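Local coordinates for maltose operon transcriptional repressor (Staphylococcus aureus subsp. aureus Mu50, PDB 3HCW), which probably represses transcription of the maltose operon, its C-terminal fragment being a periplasmic-binding-protein-like module of the kind that senses small ligands in related repressors, at residues E133-T138 and D163-E168; P93-G98 and Q107-D112. All coordinates share one frame; numbering follows the deposited sequence.

Interaction 1 of 2, residues E133-T138 and D163-E168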
loop_
_atom_site.group_PDB
_atom_site.type_symbol
_atom_site.label_atom_id
_atom_site.label_comp_id
_atom_site.label_asym_id
_atom_site.label_seq_id
_atom_site.Cartn_x
_atom_site.Cartn_y
_atom_site.Cartn_z
ATOM N N GLU A 133 -25.919 17.192 -8.501
ATOM C CA GLU A 133 -25.980 16.694 -7.135
ATOM C C GLU A 133 -24.631 16.113 -6.686
ATOM O O GLU A 133 -23.928 15.492 -7.473
ATOM C CB GLU A 133 -27.100 15.656 -7.025
ATOM C CG GLU A 133 -27.756 15.546 -5.645
ATOM C CD GLU A 133 -27.367 14.281 -4.885
ATOM O OE1 GLU A 133 -27.503 13.171 -5.451
ATOM O OE2 GLU A 133 -26.946 14.396 -3.713
ATOM N N LEU A 134 -24.279 16.332 -5.420
ATOM C CA LEU A 134 -23.007 15.869 -4.857
ATOM C C LEU A 134 -23.197 14.945 -3.653
ATOM O O LEU A 134 -24.117 15.132 -2.852
ATOM C CB LEU A 134 -22.140 17.063 -4.452
ATOM C CG LEU A 134 -21.747 18.088 -5.521
ATOM C CD1 LEU A 134 -21.355 19.416 -4.904
ATOM C CD2 LEU A 134 -20.627 17.550 -6.385
ATOM N N ILE A 135 -22.320 13.947 -3.538
ATOM C CA ILE A 135 -22.308 13.009 -2.411
ATOM C C ILE A 135 -20.904 12.969 -1.800
ATOM O O ILE A 135 -19.921 12.764 -2.518
ATOM C CB ILE A 135 -22.730 11.575 -2.852
ATOM C CG1 ILE A 135 -24.108 11.581 -3.518
ATOM C CG2 ILE A 135 -22.732 10.611 -1.658
ATOM C CD1 ILE A 135 -24.251 10.583 -4.673
ATOM N N PHE A 136 -20.812 13.207 -0.490
ATOM C CA PHE A 136 -19.566 13.009 0.247
ATOM C C PHE A 136 -19.671 11.766 1.117
ATOM O O PHE A 136 -20.608 11.622 1.899
ATOM C CB PHE A 136 -19.209 14.213 1.129
ATOM C CG PHE A 136 -17.764 14.231 1.589
ATOM C CD1 PHE A 136 -16.799 14.947 0.863
ATOM C CD2 PHE A 136 -17.366 13.543 2.746
ATOM C CE1 PHE A 136 -15.460 14.975 1.273
ATOM C CE2 PHE A 136 -16.031 13.558 3.167
ATOM C CZ PHE A 136 -15.075 14.278 2.428
ATOM N N ILE A 137 -18.691 10.879 0.982
ATOM C CA ILE A 137 -18.665 9.649 1.757
ATOM C C ILE A 137 -17.516 9.684 2.765
ATOM O O ILE A 137 -16.364 9.918 2.404
ATOM C CB ILE A 137 -18.602 8.397 0.840
ATOM C CG1 ILE A 137 -19.740 8.430 -0.185
ATOM C CG2 ILE A 137 -18.662 7.120 1.667
ATOM C CD1 ILE A 137 -19.867 7.177 -1.033
ATOM N N THR A 138 -17.841 9.472 4.034
ATOM C CA THR A 138 -16.843 9.529 5.098
ATOM C C THR A 138 -16.828 8.276 5.991
ATOM O O THR A 138 -17.722 7.423 5.909
ATOM C CB THR A 138 -16.966 10.844 5.934
ATOM O OG1 THR A 138 -15.795 11.010 6.741
ATOM C CG2 THR A 138 -18.220 10.849 6.817
ATOM N N ASP A 163 -27.517 20.589 -4.575
ATOM C CA ASP A 163 -28.013 19.578 -3.659
ATOM C C ASP A 163 -26.886 18.627 -3.329
ATOM O O ASP A 163 -26.108 18.240 -4.204
ATOM C CB ASP A 163 -29.189 18.813 -4.262
ATOM C CG ASP A 163 -30.432 19.676 -4.407
ATOM O OD1 ASP A 163 -31.167 19.491 -5.401
ATOM O OD2 ASP A 163 -30.673 20.543 -3.537
ATOM N N TYR A 164 -26.792 18.271 -2.054
ATOM C CA TYR A 164 -25.763 17.358 -1.593
ATOM C C TYR A 164 -26.229 16.524 -0.411
ATOM O O TYR A 164 -27.153 16.918 0.303
ATOM C CB TYR A 164 -24.476 18.111 -1.239
ATOM C CG TYR A 164 -24.554 19.009 -0.016
ATOM C CD1 TYR A 164 -24.283 18.511 1.268
ATOM C CD2 TYR A 164 -24.874 20.359 -0.140
ATOM C CE1 TYR A 164 -24.348 19.330 2.387
ATOM C CE2 TYR A 164 -24.932 21.195 0.980
ATOM C CZ TYR A 164 -24.665 20.673 2.237
ATOM O OH TYR A 164 -24.715 21.492 3.348
ATOM N N GLN A 165 -25.553 15.393 -0.207
ATOM C CA GLN A 165 -25.742 14.560 0.967
ATOM C C GLN A 165 -24.400 14.057 1.533
ATOM O O GLN A 165 -23.405 13.980 0.813
ATOM C CB GLN A 165 -26.669 13.396 0.629
ATOM C CG GLN A 165 -26.107 12.417 -0.377
ATOM C CD GLN A 165 -26.995 11.223 -0.593
ATOM O OE1 GLN A 165 -27.540 11.034 -1.682
ATOM N NE2 GLN A 165 -27.150 10.400 0.439
ATOM N N ILE A 166 -24.385 13.743 2.829
ATOM C CA ILE A 166 -23.221 13.155 3.509
ATOM C C ILE A 166 -23.613 11.736 3.912
ATOM O O ILE A 166 -24.697 11.511 4.465
ATOM C CB ILE A 166 -22.797 13.960 4.801
ATOM C CG1 ILE A 166 -22.668 15.478 4.551
ATOM C CG2 ILE A 166 -21.515 13.398 5.428
ATOM C CD1 ILE A 166 -21.578 15.897 3.554
ATOM N N ILE A 167 -22.748 10.778 3.604
ATOM C CA ILE A 167 -22.936 9.397 4.028
ATOM C C ILE A 167 -21.747 9.011 4.894
ATOM O O ILE A 167 -20.595 9.142 4.471
ATOM C CB ILE A 167 -23.030 8.416 2.830
ATOM C CG1 ILE A 167 -24.262 8.717 1.970
ATOM C CG2 ILE A 167 -23.014 6.946 3.310
ATOM C CD1 ILE A 167 -24.287 7.969 0.646
ATOM N N GLU A 168 -22.033 8.561 6.112
ATOM C CA GLU A 168 -21.016 8.015 6.990
ATOM C C GLU A 168 -21.138 6.497 6.981
ATOM O O GLU A 168 -22.218 5.942 7.187
ATOM C CB GLU A 168 -21.186 8.556 8.399
ATOM C CG GLU A 168 -19.948 8.433 9.256
ATOM C CD GLU A 168 -20.222 8.814 10.693
ATOM O OE1 GLU A 168 -21.054 8.139 11.341
ATOM O OE2 GLU A 168 -19.602 9.784 11.177
#
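F136 meets I166 through its CB, which lies 3.8 Å from I166 CD1, while its ring, with CG swung opposite the backbone N (chi1 -163°), leads away from strand 163-168 toward helix 144-159. T138 CB sits at the edge of that ring, in its plane, and the ring of F153 in the helix meets it at a steep tilt. The ring of Y164 likewise leaves the partner strand; only its CB stays close, 3.4 Å from L134 O, and the side chain packs on E154 and A157 of the same helix. Aromatic side chains suit this face, where the sheet is roofed by a helix. Also on this face, T138 rests its methyl CG2 on E168 CG, and T138 OG1 and S146 OG are hydrogen-bonded.

The two strands run parallel in exact register, and helix 144-159 links them as a beta-alpha-beta unit of the Rossmann-like binding-protein fold, with 163-169 the outermost strand in this chain. Five backbone hydrogen bonds join them, alternating in direction, from L134 N to D163 O (2.9 Å) through to T138 N to I167 O (2.8 Å).

On the other face, I137 and I167 pack on helix 173-187, as Q165 does on its L183. I135 CG2 touches I167 CD1 at 3.8 Å, the side chains crossing at a slant. Q165 lies alongside I135 and points the same way, its CG 3.8 Å from I135 CG1, so its aliphatic part shields the isoleucine near the sheet margin. The poorly ordered E133 has its CG 3.8 Å from D163 CB; its OE1 is bonded to Q194.

Interaction 2 of 2, residues P93-G98 and Q107-D112. With GOL (glycerol), chain C.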
loop_
_atom_site.group_PDB
_atom_site.type_symbol
_atom_site.label_atom_id
_atom_site.label_comp_id
_atom_site.label_asym_id
_atom_site.label_seq_id
_atom_site.Cartn_x
_atom_site.Cartn_y
_atom_site.Cartn_z
ATOM N N PRO A 93 7.908 15.991 25.338
ATOM C CA PRO A 93 7.918 16.829 24.133
ATOM C C PRO A 93 7.264 16.086 22.978
ATOM O O PRO A 93 7.483 14.877 22.834
ATOM C CB PRO A 93 9.414 17.014 23.845
ATOM C CG PRO A 93 10.097 16.728 25.138
ATOM C CD PRO A 93 9.277 15.639 25.756
ATOM N N PHE A 94 6.448 16.785 22.187
ATOM C CA PHE A 94 5.784 16.154 21.042
ATOM C C PHE A 94 5.423 17.071 19.875
ATOM O O PHE A 94 5.403 18.291 20.002
ATOM C CB PHE A 94 4.572 15.292 21.464
ATOM C CG PHE A 94 3.428 16.064 22.059
ATOM C CD1 PHE A 94 3.385 16.325 23.426
ATOM C CD2 PHE A 94 2.363 16.477 21.269
ATOM C CE1 PHE A 94 2.321 17.015 23.994
ATOM C CE2 PHE A 94 1.291 17.170 21.830
ATOM C CZ PHE A 94 1.271 17.437 23.196
ATOM N N ILE A 95 5.153 16.439 18.737
ATOM C CA ILE A 95 4.568 17.078 17.564
ATOM C C ILE A 95 3.227 16.397 17.312
ATOM O O ILE A 95 3.037 15.242 17.694
ATOM C CB ILE A 95 5.528 16.975 16.320
ATOM C CG1 ILE A 95 6.146 18.327 16.012
ATOM C CG2 ILE A 95 4.815 16.565 15.062
ATOM C CD1 ILE A 95 7.023 18.849 17.082
ATOM N N VAL A 96 2.288 17.118 16.708
ATOM C CA VAL A 96 1.050 16.510 16.248
ATOM C C VAL A 96 0.942 16.695 14.749
ATOM O O VAL A 96 1.104 17.799 14.235
ATOM C CB VAL A 96 -0.190 17.117 16.942
ATOM C CG1 VAL A 96 -1.475 16.440 16.457
ATOM C CG2 VAL A 96 -0.072 17.002 18.459
ATOM N N ILE A 97 0.694 15.610 14.037
ATOM C CA ILE A 97 0.302 15.738 12.656
ATOM C C ILE A 97 -1.224 15.835 12.606
ATOM O O ILE A 97 -1.935 14.853 12.857
ATOM C CB ILE A 97 0.859 14.614 11.781
ATOM C CG1 ILE A 97 2.386 14.596 11.891
ATOM C CG2 ILE A 97 0.426 14.809 10.331
ATOM C CD1 ILE A 97 3.059 13.657 10.933
ATOM N N GLY A 98 -1.703 17.048 12.313
ATOM C CA GLY A 98 -3.132 17.356 12.232
ATOM C C GLY A 98 -3.437 18.779 12.673
ATOM O O GLY A 98 -2.531 19.618 12.762
ATOM N N GLN A 107 0.742 25.846 22.537
ATOM C CA GLN A 107 2.053 25.461 23.059
ATOM C C GLN A 107 2.761 24.419 22.193
ATOM O O GLN A 107 3.989 24.316 22.222
ATOM C CB GLN A 107 1.929 24.922 24.495
ATOM C CG GLN A 107 1.213 25.843 25.488
ATOM C CD GLN A 107 1.754 27.264 25.474
ATOM O OE1 GLN A 107 1.034 28.210 25.153
ATOM N NE2 GLN A 107 3.031 27.419 25.812
ATOM N N PHE A 108 1.984 23.649 21.432
ATOM C CA PHE A 108 2.497 22.465 20.743
ATOM C C PHE A 108 2.455 22.585 19.227
ATOM O O PHE A 108 1.410 22.889 18.656
ATOM C CB PHE A 108 1.748 21.222 21.226
ATOM C CG PHE A 108 1.761 21.073 22.721
ATOM C CD1 PHE A 108 2.922 20.665 23.379
ATOM C CD2 PHE A 108 0.632 21.384 23.477
ATOM C CE1 PHE A 108 2.953 20.550 24.769
ATOM C CE2 PHE A 108 0.648 21.277 24.869
ATOM C CZ PHE A 108 1.808 20.856 25.518
ATOM N N THR A 109 3.602 22.366 18.591
ATOM C CA THR A 109 3.709 22.435 17.136
ATOM C C THR A 109 2.816 21.409 16.444
ATOM O O THR A 109 2.834 20.224 16.789
ATOM C CB THR A 109 5.176 22.281 16.672
ATOM O OG1 THR A 109 5.923 23.404 17.142
ATOM C CG2 THR A 109 5.284 22.250 15.148
ATOM N N HIS A 110 2.016 21.892 15.495
ATOM C CA HIS A 110 1.195 21.046 14.643
ATOM C C HIS A 110 1.651 21.152 13.191
ATOM O O HIS A 110 2.071 22.218 12.730
ATOM C CB HIS A 110 -0.270 21.453 14.741
ATOM C CG HIS A 110 -0.946 21.006 15.998
ATOM N ND1 HIS A 110 -1.973 20.086 16.004
ATOM C CD2 HIS A 110 -0.759 21.366 17.289
ATOM C CE1 HIS A 110 -2.387 19.898 17.245
ATOM N NE2 HIS A 110 -1.667 20.662 18.044
ATOM N N ILE A 111 1.572 20.033 12.481
ATOM C CA ILE A 111 1.880 19.983 11.056
ATOM C C ILE A 111 0.651 19.424 10.341
ATOM O O ILE A 111 0.218 18.318 10.620
ATOM C CB ILE A 111 3.167 19.146 10.765
ATOM C CG1 ILE A 111 4.428 19.884 11.242
ATOM C CG2 ILE A 111 3.332 18.891 9.287
ATOM C CD1 ILE A 111 4.909 19.466 12.580
ATOM N N ASP A 112 0.076 20.203 9.434
ATOM C CA ASP A 112 -1.158 19.796 8.770
ATOM C C ASP A 112 -1.150 20.202 7.291
ATOM O O ASP A 112 -0.259 20.942 6.848
ATOM C CB ASP A 112 -2.342 20.450 9.491
ATOM C CG ASP A 112 -3.630 19.635 9.405
ATOM O OD1 ASP A 112 -3.625 18.515 8.857
ATOM O OD2 ASP A 112 -4.670 20.137 9.885
HETATM C C1 GOL C . -4.281 14.613 6.659
HETATM O O1 GOL C . -4.209 15.816 5.919
HETATM C C2 GOL C . -3.590 14.849 7.995
HETATM O O2 GOL C . -2.898 16.062 7.888
HETATM C C3 GOL C . -4.574 14.960 9.166
HETATM O O3 GOL C . -4.021 14.366 10.336
#
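At the C-terminal edge of a parallel sheet, where folds of this family carry their ligand cleft, G98, just past the end of strand 94-97, and D112, near the end of strand 110-113, lie beside a bound glycerol. D112 OD1 accepts a 2.7 Å hydrogen bond from glycerol O2, and glycerol O3 makes a weak one to I97 O; N113 and N115 also hold the molecule, which probably came from the crystallisation liquor. Behind this site the strands pair at V96-H110 and I97-I111. V96 O receives I111 N at 2.9 Å, whereas G98 N reaches I111 O from 39° outside the carbonyl plane, as the chain leaves the strand. Glycine suits position 98 because its backbone angles would jam a CB against the preceding carbonyl.

H110 lies alongside V96, whose CB sits over one face of the imidazole, 3.7 Å from its centroid, in a CH-pi contact. ND1 gives G98 O a weak hydrogen bond at the ring edge, and NE2 is bonded to D105. Further back, F94 and F108 form an offset stack, centroids 4.5 Å apart and planes at 17°; F94 CG stands between backbone N and carbonyl carbon (chi1 66°), which brings the ring over. On the other face of the sheet, opposite V96 and H110, I95 CG2 meets I111 CD1 at 3.8 Å.

With both ring nitrogens engaged, H110 is probably restrained in its rotation, while the D112 carboxylate offers hydroxyl-bearing molecules a strong acceptor.

Interaction 2 closes before interaction 1 opens along the chain, helix 115-129 lying between them. Their centres are about 30 Å apart and their nearest atoms about 14 Å, on opposite sides of the chain's centre, so they do not touch. Both nevertheless belong to one mixed sheet as counted across the chain: strands 94-97 and 110-113 are adjacent interior members, whereas 133-139 and 163-169 lie at the far end, beyond strands 272-280, 241-244, 222-227 and 194-198. This layout matches the two-lobed binding-protein fold, in which each lobe has its own parallel core. Interaction 2 thus borders a glycerol-occupied site in one lobe, and interaction 1 builds the outer margin of the other.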